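PDB 4OUS: caprin-2 from Danio rerio, which probably acts in canonical Wnt signalling, its C1q domain assembling into a trimer of jelly-roll subunits with bound calcium. Local coordinates for residues A[50-56]-A[96-102]; A[62-68]-A[112-118]. The protein carries 1 engineered substitution. One frame throughout, in Å; residues are numbered along the deposited sequence.

Contact 1: residues A[50-56]-A[96-102]; sequences TGAYVFI and NHAVLQL
G51, Y53 and F55 face L102, L100 and A98 as the hydrogen-bonded pairs of an antiparallel beta ladder, strand 51-60 against strand 93-102, in a five-stranded sheet of the C1q jelly roll. Six backbone bonds satisfy the N and O of all six residues; L100 N reaches Y53 O at 2.8 Å, and A98 O receives F55 N at 2.9 Å. Y53 O also meets the CA-H of V99 (CA to O 3.3 Å). A52, V54 and I56 bond through their backbones to strand 125-134 instead. On the other strand V99 turns to the second subunit, its N to S9 OG and its O to T32 OG1 there. The imidazole of H97 is occupied by S128 and H58 of that subunit. N96 OD1 accepts H97 N at 2.8 Å and meets T126 OG1 of the second subunit, while N96 ND2 goes to S81 O. With Y53 CG anti to the carbonyl carbon (chi1 -68°), the ring crosses the L102 side chain at about a right angle, CD2 to L102 CD1 3.6 Å, and its OH bonds A49 O. Cutting Y53 back to an alanine would probably deprive A49 O of its hydroxyl partner and leave a gap beside L102. The same L102 CD1 lies in the plane of the F55 ring, at its edge, 3.9 Å from CZ.

Contact 2: residues A[62-68]-A[112-118]; sequences LAISVPL and LHRGAIY
V66 O is gripped by two donors, water 1 at 2.8 Å and K61 NZ, and the water carries the link across to A116, whose N it accepts at 3.0 Å. The carbonyl of A116 is used as well: L62 N approaches its O at 2.9 Å with an N-H...O angle of 163°, coming from above the carbonyl plane. Both backbone polar atoms of A116 are thus tied to the loop 62-68, one directly and one through solvent. Its methyl is covered by leucine and isoleucine tips. L62 CD1 sits 3.6 Å from A116 CB, and I64, with CG1 between its backbone N and carbonyl carbon, brings CD1 in alongside. The other branch of L62, CD2, lies beside Y118 CA and near the plane of the tyrosine ring, at its edge. Farther along, G115 packs against P67, its CA 3.2 Å from P67 O; a CB here would run into that oxygen and L68 CA, and at phi 101° also into the carbonyl O of R114. R114 folds back at chi3 (59°), so that its guanidinium lies obliquely by the proline, NH1 to P67 CG 3.5 Å, while NH2 nears V66 CG1. L68 and L112 cross at about a right angle and are packed tightly, CD1 to CD1 3.4 Å. Two inverse gamma turns, centred on A63 and S65, curl the connection between strands 51-60 and 68-74, which packs on the end of strand 107-114, with a classic beta bulge at H113 and R114 facing Y69, among the loops at one end of the C1q jelly roll.

Overall arrangement
The two contacts lie on opposite sides of the chain's centre, their centres 25 Å apart and their nearest atoms about 10 Å apart, without touching. Their segments alternate along the sequence: strand 51-60 leaves contact 1 and runs into loop 62-68 of contact 2, and strand 93-102 is followed by strand 107-114. Packing joins them indirectly, since F55 and L102 rest on V108 of strand 107-114, while L68 and I117 rest on I59 of strand 51-60. Contact 1 meets the second subunit along strand 93-102, and I56 also packs on H97 of the third; contact 2 meets the second subunit through H113, edge-to-face with its W122. The calcium ion lies about 13 Å from the N96 side chain and about 10 Å from that of L68.

Contact 1: residues A[50-56]-A[96-102]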
loop_
_atom_site.group_PDB
_atom_site.type_symbol
_atom_site.label_atom_id
_atom_site.label_comp_id
_atom_site.label_asym_id
_atom_site.label_seq_id
_atom_site.Cartn_x
_atom_site.Cartn_y
_atom_site.Cartn_z
ATOM N N THR A 50 -8.327 -21.659 7.986
ATOM C CA THR A 50 -7.783 -21.756 6.646
ATOM C C THR A 50 -8.558 -20.827 5.717
ATOM O O THR A 50 -9.783 -20.734 5.796
ATOM C CB THR A 50 -7.825 -23.213 6.174
ATOM O OG1 THR A 50 -6.972 -23.983 7.033
ATOM C CG2 THR A 50 -7.360 -23.355 4.737
ATOM N N GLY A 51 -7.831 -20.087 4.886
ATOM C CA GLY A 51 -8.455 -19.134 3.994
ATOM C C GLY A 51 -7.450 -18.190 3.373
ATOM O O GLY A 51 -6.244 -18.331 3.577
ATOM N N ALA A 52 -7.956 -17.229 2.607
ATOM C CA ALA A 52 -7.128 -16.224 1.955
ATOM C C ALA A 52 -7.137 -14.961 2.801
ATOM O O ALA A 52 -8.199 -14.499 3.221
ATOM C CB ALA A 52 -7.630 -15.935 0.552
ATOM N N TYR A 53 -5.945 -14.419 3.039
ATOM C CA TYR A 53 -5.731 -13.257 3.894
ATOM C C TYR A 53 -4.919 -12.198 3.158
ATOM O O TYR A 53 -4.010 -12.535 2.400
ATOM C CB TYR A 53 -4.999 -13.666 5.179
ATOM C CG TYR A 53 -5.813 -14.534 6.117
ATOM C CD1 TYR A 53 -6.367 -14.003 7.272
ATOM C CD2 TYR A 53 -6.030 -15.884 5.852
ATOM C CE1 TYR A 53 -7.115 -14.781 8.139
ATOM C CE2 TYR A 53 -6.785 -16.674 6.714
ATOM C CZ TYR A 53 -7.325 -16.113 7.860
ATOM O OH TYR A 53 -8.076 -16.865 8.736
ATOM N N VAL A 54 -5.232 -10.931 3.404
ATOM C CA VAL A 54 -4.518 -9.799 2.832
ATOM C C VAL A 54 -3.638 -9.176 3.906
ATOM O O VAL A 54 -4.098 -8.969 5.025
ATOM C CB VAL A 54 -5.504 -8.744 2.300
ATOM C CG1 VAL A 54 -4.764 -7.533 1.753
ATOM C CG2 VAL A 54 -6.420 -9.349 1.251
ATOM N N PHE A 55 -2.384 -8.880 3.556
ATOM C CA PHE A 55 -1.448 -8.192 4.449
ATOM C C PHE A 55 -0.882 -6.963 3.773
ATOM O O PHE A 55 -0.639 -6.975 2.570
ATOM C CB PHE A 55 -0.307 -9.122 4.860
ATOM C CG PHE A 55 -0.779 -10.310 5.615
ATOM C CD1 PHE A 55 -1.070 -11.495 4.955
ATOM C CD2 PHE A 55 -1.014 -10.228 6.976
ATOM C CE1 PHE A 55 -1.562 -12.585 5.643
ATOM C CE2 PHE A 55 -1.503 -11.310 7.667
ATOM C CZ PHE A 55 -1.782 -12.494 7.002
ATOM N N ILE A 56 -0.656 -5.909 4.552
ATOM C CA ILE A 56 -0.051 -4.674 4.068
ATOM C C ILE A 56 0.904 -4.172 5.152
ATOM O O ILE A 56 0.601 -4.284 6.349
ATOM C CB ILE A 56 -1.113 -3.578 3.761
ATOM C CG1 ILE A 56 -2.284 -4.119 2.938
ATOM C CG2 ILE A 56 -0.467 -2.373 3.083
ATOM C CD1 ILE A 56 -3.396 -3.107 2.718
ATOM N N ASN A 96 5.179 -3.159 1.327
ATOM C CA ASN A 96 4.691 -4.136 0.370
ATOM C C ASN A 96 3.347 -4.671 0.865
ATOM O O ASN A 96 2.780 -4.170 1.848
ATOM C CB ASN A 96 5.702 -5.267 0.133
ATOM C CG ASN A 96 5.681 -5.771 -1.306
ATOM O OD1 ASN A 96 4.628 -5.793 -1.949
ATOM N ND2 ASN A 96 6.833 -6.187 -1.815
ATOM N N HIS A 97 2.842 -5.677 0.171
ATOM C CA HIS A 97 1.547 -6.254 0.457
ATOM C C HIS A 97 1.570 -7.691 -0.057
ATOM O O HIS A 97 2.448 -8.053 -0.850
ATOM C CB HIS A 97 0.455 -5.472 -0.259
ATOM C CG HIS A 97 0.433 -5.781 -1.717
ATOM N ND1 HIS A 97 1.294 -5.200 -2.624
ATOM C CD2 HIS A 97 -0.260 -6.719 -2.402
ATOM C CE1 HIS A 97 1.096 -5.740 -3.815
ATOM N NE2 HIS A 97 0.163 -6.667 -3.705
ATOM N N ALA A 98 0.584 -8.489 0.336
ATOM C CA ALA A 98 0.417 -9.813 -0.252
ATOM C C ALA A 98 -0.990 -10.319 0.000
ATOM O O ALA A 98 -1.632 -9.927 0.975
ATOM C CB ALA A 98 1.434 -10.798 0.314
ATOM N N VAL A 99 -1.470 -11.182 -0.890
ATOM C CA VAL A 99 -2.655 -11.980 -0.611
ATOM C C VAL A 99 -2.194 -13.426 -0.531
ATOM O O VAL A 99 -1.682 -13.972 -1.512
ATOM C CB VAL A 99 -3.756 -11.835 -1.676
ATOM C CG1 VAL A 99 -5.022 -12.558 -1.219
ATOM C CG2 VAL A 99 -4.037 -10.369 -1.952
ATOM N N LEU A 100 -2.357 -14.031 0.641
ATOM C CA LEU A 100 -1.805 -15.349 0.913
ATOM C C LEU A 100 -2.872 -16.352 1.289
ATOM O O LEU A 100 -3.805 -16.038 2.027
ATOM C CB LEU A 100 -0.792 -15.286 2.053
ATOM C CG LEU A 100 0.392 -14.335 1.900
ATOM C CD1 LEU A 100 1.250 -14.395 3.151
ATOM C CD2 LEU A 100 1.212 -14.664 0.662
ATOM N N GLN A 101 -2.699 -17.576 0.798
ATOM C CA GLN A 101 -3.478 -18.716 1.242
ATOM C C GLN A 101 -2.843 -19.260 2.510
ATOM O O GLN A 101 -1.715 -19.751 2.473
ATOM C CB GLN A 101 -3.516 -19.795 0.159
ATOM C CG GLN A 101 -4.257 -21.055 0.561
ATOM C CD GLN A 101 -5.743 -20.823 0.707
ATOM O OE1 GLN A 101 -6.382 -20.239 -0.169
ATOM N NE2 GLN A 101 -6.304 -21.273 1.823
ATOM N N LEU A 102 -3.558 -19.175 3.626
ATOM C CA LEU A 102 -3.041 -19.652 4.902
ATOM C C LEU A 102 -3.810 -20.870 5.375
ATOM O O LEU A 102 -4.982 -21.048 5.044
ATOM C CB LEU A 102 -3.119 -18.565 5.970
ATOM C CG LEU A 102 -2.382 -17.256 5.695
ATOM C CD1 LEU A 102 -2.573 -16.319 6.872
ATOM C CD2 LEU A 102 -0.908 -17.495 5.427
#

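Contact 2: residues A[62-68]-A[112-118]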
loop_
_atom_site.group_PDB
_atom_site.type_symbol
_atom_site.label_atom_id
_atom_site.label_comp_id
_atom_site.label_asym_id
_atom_site.label_seq_id
_atom_site.Cartn_x
_atom_site.Cartn_y
_atom_site.Cartn_z
ATOM N N LEU A 62 15.072 4.505 10.261
ATOM C CA LEU A 62 15.868 5.553 10.883
ATOM C C LEU A 62 16.735 6.225 9.828
ATOM O O LEU A 62 17.157 5.601 8.843
ATOM C CB LEU A 62 16.755 5.000 12.000
ATOM C CG LEU A 62 16.058 4.366 13.204
ATOM C CD1 LEU A 62 17.060 4.096 14.316
ATOM C CD2 LEU A 62 14.943 5.257 13.704
ATOM N N ALA A 63 17.021 7.497 10.066
ATOM C CA ALA A 63 17.865 8.285 9.181
ATOM C C ALA A 63 19.332 8.003 9.484
ATOM O O ALA A 63 20.052 8.846 10.030
ATOM C CB ALA A 63 17.551 9.765 9.321
ATOM N N ILE A 64 19.744 6.786 9.142
ATOM C CA ILE A 64 21.116 6.328 9.284
ATOM C C ILE A 64 21.560 5.709 7.969
ATOM O O ILE A 64 20.728 5.350 7.131
ATOM C CB ILE A 64 21.274 5.291 10.417
ATOM C CG1 ILE A 64 20.434 4.044 10.130
ATOM C CG2 ILE A 64 20.909 5.904 11.768
ATOM C CD1 ILE A 64 20.607 2.938 11.153
ATOM N N SER A 65 22.872 5.579 7.797
ATOM C CA SER A 65 23.454 5.046 6.570
ATOM C C SER A 65 23.524 3.521 6.592
ATOM O O SER A 65 24.576 2.930 6.354
ATOM C CB SER A 65 24.852 5.627 6.354
ATOM O OG SER A 65 24.806 7.042 6.293
ATOM N N VAL A 66 22.399 2.903 6.927
ATOM C CA VAL A 66 22.192 1.468 6.803
ATOM C C VAL A 66 20.860 1.300 6.089
ATOM O O VAL A 66 19.864 1.895 6.503
ATOM C CB VAL A 66 22.147 0.756 8.173
ATOM C CG1 VAL A 66 21.953 -0.747 7.990
ATOM C CG2 VAL A 66 23.403 1.048 8.985
ATOM N N PRO A 67 20.828 0.516 5.008
ATOM C CA PRO A 67 19.565 0.329 4.295
ATOM C C PRO A 67 18.580 -0.493 5.107
ATOM O O PRO A 67 18.976 -1.290 5.963
ATOM C CB PRO A 67 19.987 -0.427 3.036
ATOM C CG PRO A 67 21.210 -1.180 3.469
ATOM C CD PRO A 67 21.931 -0.216 4.363
ATOM N N LEU A 68 17.301 -0.299 4.818
ATOM C CA LEU A 68 16.233 -1.048 5.456
ATOM C C LEU A 68 15.743 -2.161 4.539
ATOM O O LEU A 68 15.339 -1.901 3.404
ATOM C CB LEU A 68 15.079 -0.118 5.827
ATOM C CG LEU A 68 13.915 -0.781 6.559
ATOM C CD1 LEU A 68 14.348 -1.239 7.939
ATOM C CD2 LEU A 68 12.707 0.139 6.659
ATOM N N LEU A 112 12.881 -7.881 10.324
ATOM C CA LEU A 112 13.862 -6.848 10.068
ATOM C C LEU A 112 15.139 -7.540 9.632
ATOM O O LEU A 112 15.875 -8.073 10.459
ATOM C CB LEU A 112 14.090 -5.994 11.316
ATOM C CG LEU A 112 15.106 -4.869 11.176
ATOM C CD1 LEU A 112 14.721 -3.913 10.065
ATOM C CD2 LEU A 112 15.257 -4.129 12.495
ATOM N N HIS A 113 15.365 -7.614 8.330
ATOM C CA HIS A 113 16.552 -8.281 7.826
ATOM C C HIS A 113 17.795 -7.445 8.140
ATOM O O HIS A 113 18.728 -7.934 8.775
ATOM C CB HIS A 113 16.417 -8.542 6.329
ATOM C CG HIS A 113 17.687 -8.999 5.691
ATOM N ND1 HIS A 113 18.333 -10.157 6.065
ATOM C CD2 HIS A 113 18.449 -8.433 4.726
ATOM C CE1 HIS A 113 19.437 -10.289 5.346
ATOM N NE2 HIS A 113 19.526 -9.261 4.523
ATOM N N ARG A 114 17.777 -6.184 7.709
ATOM C CA ARG A 114 18.826 -5.209 7.994
ATOM C C ARG A 114 18.185 -3.851 8.193
ATOM O O ARG A 114 17.090 -3.595 7.688
ATOM C CB ARG A 114 19.854 -5.134 6.858
ATOM C CG ARG A 114 20.704 -6.389 6.675
ATOM C CD ARG A 114 21.813 -6.182 5.635
ATOM N NE ARG A 114 22.685 -5.079 6.040
ATOM C CZ ARG A 114 23.202 -4.164 5.222
ATOM N NH1 ARG A 114 22.976 -4.216 3.915
ATOM N NH2 ARG A 114 23.937 -3.185 5.725
ATOM N N GLY A 115 18.886 -2.975 8.905
ATOM C CA GLY A 115 18.429 -1.617 9.106
ATOM C C GLY A 115 17.802 -1.421 10.467
ATOM O O GLY A 115 17.921 -2.270 11.358
ATOM N N ALA A 116 17.146 -0.282 10.633
ATOM C CA ALA A 116 16.538 0.090 11.899
ATOM C C ALA A 116 15.261 0.866 11.616
ATOM O O ALA A 116 15.169 1.580 10.613
ATOM C CB ALA A 116 17.499 0.915 12.746
ATOM N N ILE A 117 14.284 0.716 12.505
ATOM C CA ILE A 117 12.929 1.211 12.300
ATOM C C ILE A 117 12.590 2.395 13.195
ATOM O O ILE A 117 12.880 2.376 14.392
ATOM C CB ILE A 117 11.907 0.080 12.561
ATOM C CG1 ILE A 117 12.176 -1.088 11.608
ATOM C CG2 ILE A 117 10.469 0.589 12.461
ATOM C CD1 ILE A 117 11.314 -2.307 11.851
ATOM N N TYR A 118 11.950 3.405 12.610
ATOM C CA TYR A 118 11.454 4.553 13.340
ATOM C C TYR A 118 10.094 4.298 13.967
ATOM O O TYR A 118 9.134 3.931 13.274
ATOM C CB TYR A 118 11.353 5.760 12.404
ATOM C CG TYR A 118 10.988 7.032 13.123
ATOM C CD1 TYR A 118 11.959 7.779 13.772
ATOM C CD2 TYR A 118 9.672 7.477 13.174
ATOM C CE1 TYR A 118 11.634 8.941 14.446
ATOM C CE2 TYR A 118 9.339 8.637 13.845
ATOM C CZ TYR A 118 10.320 9.365 14.477
ATOM O OH TYR A 118 9.992 10.524 15.144
HETATM O O HOH W 1 17.974 1.748 8.591
#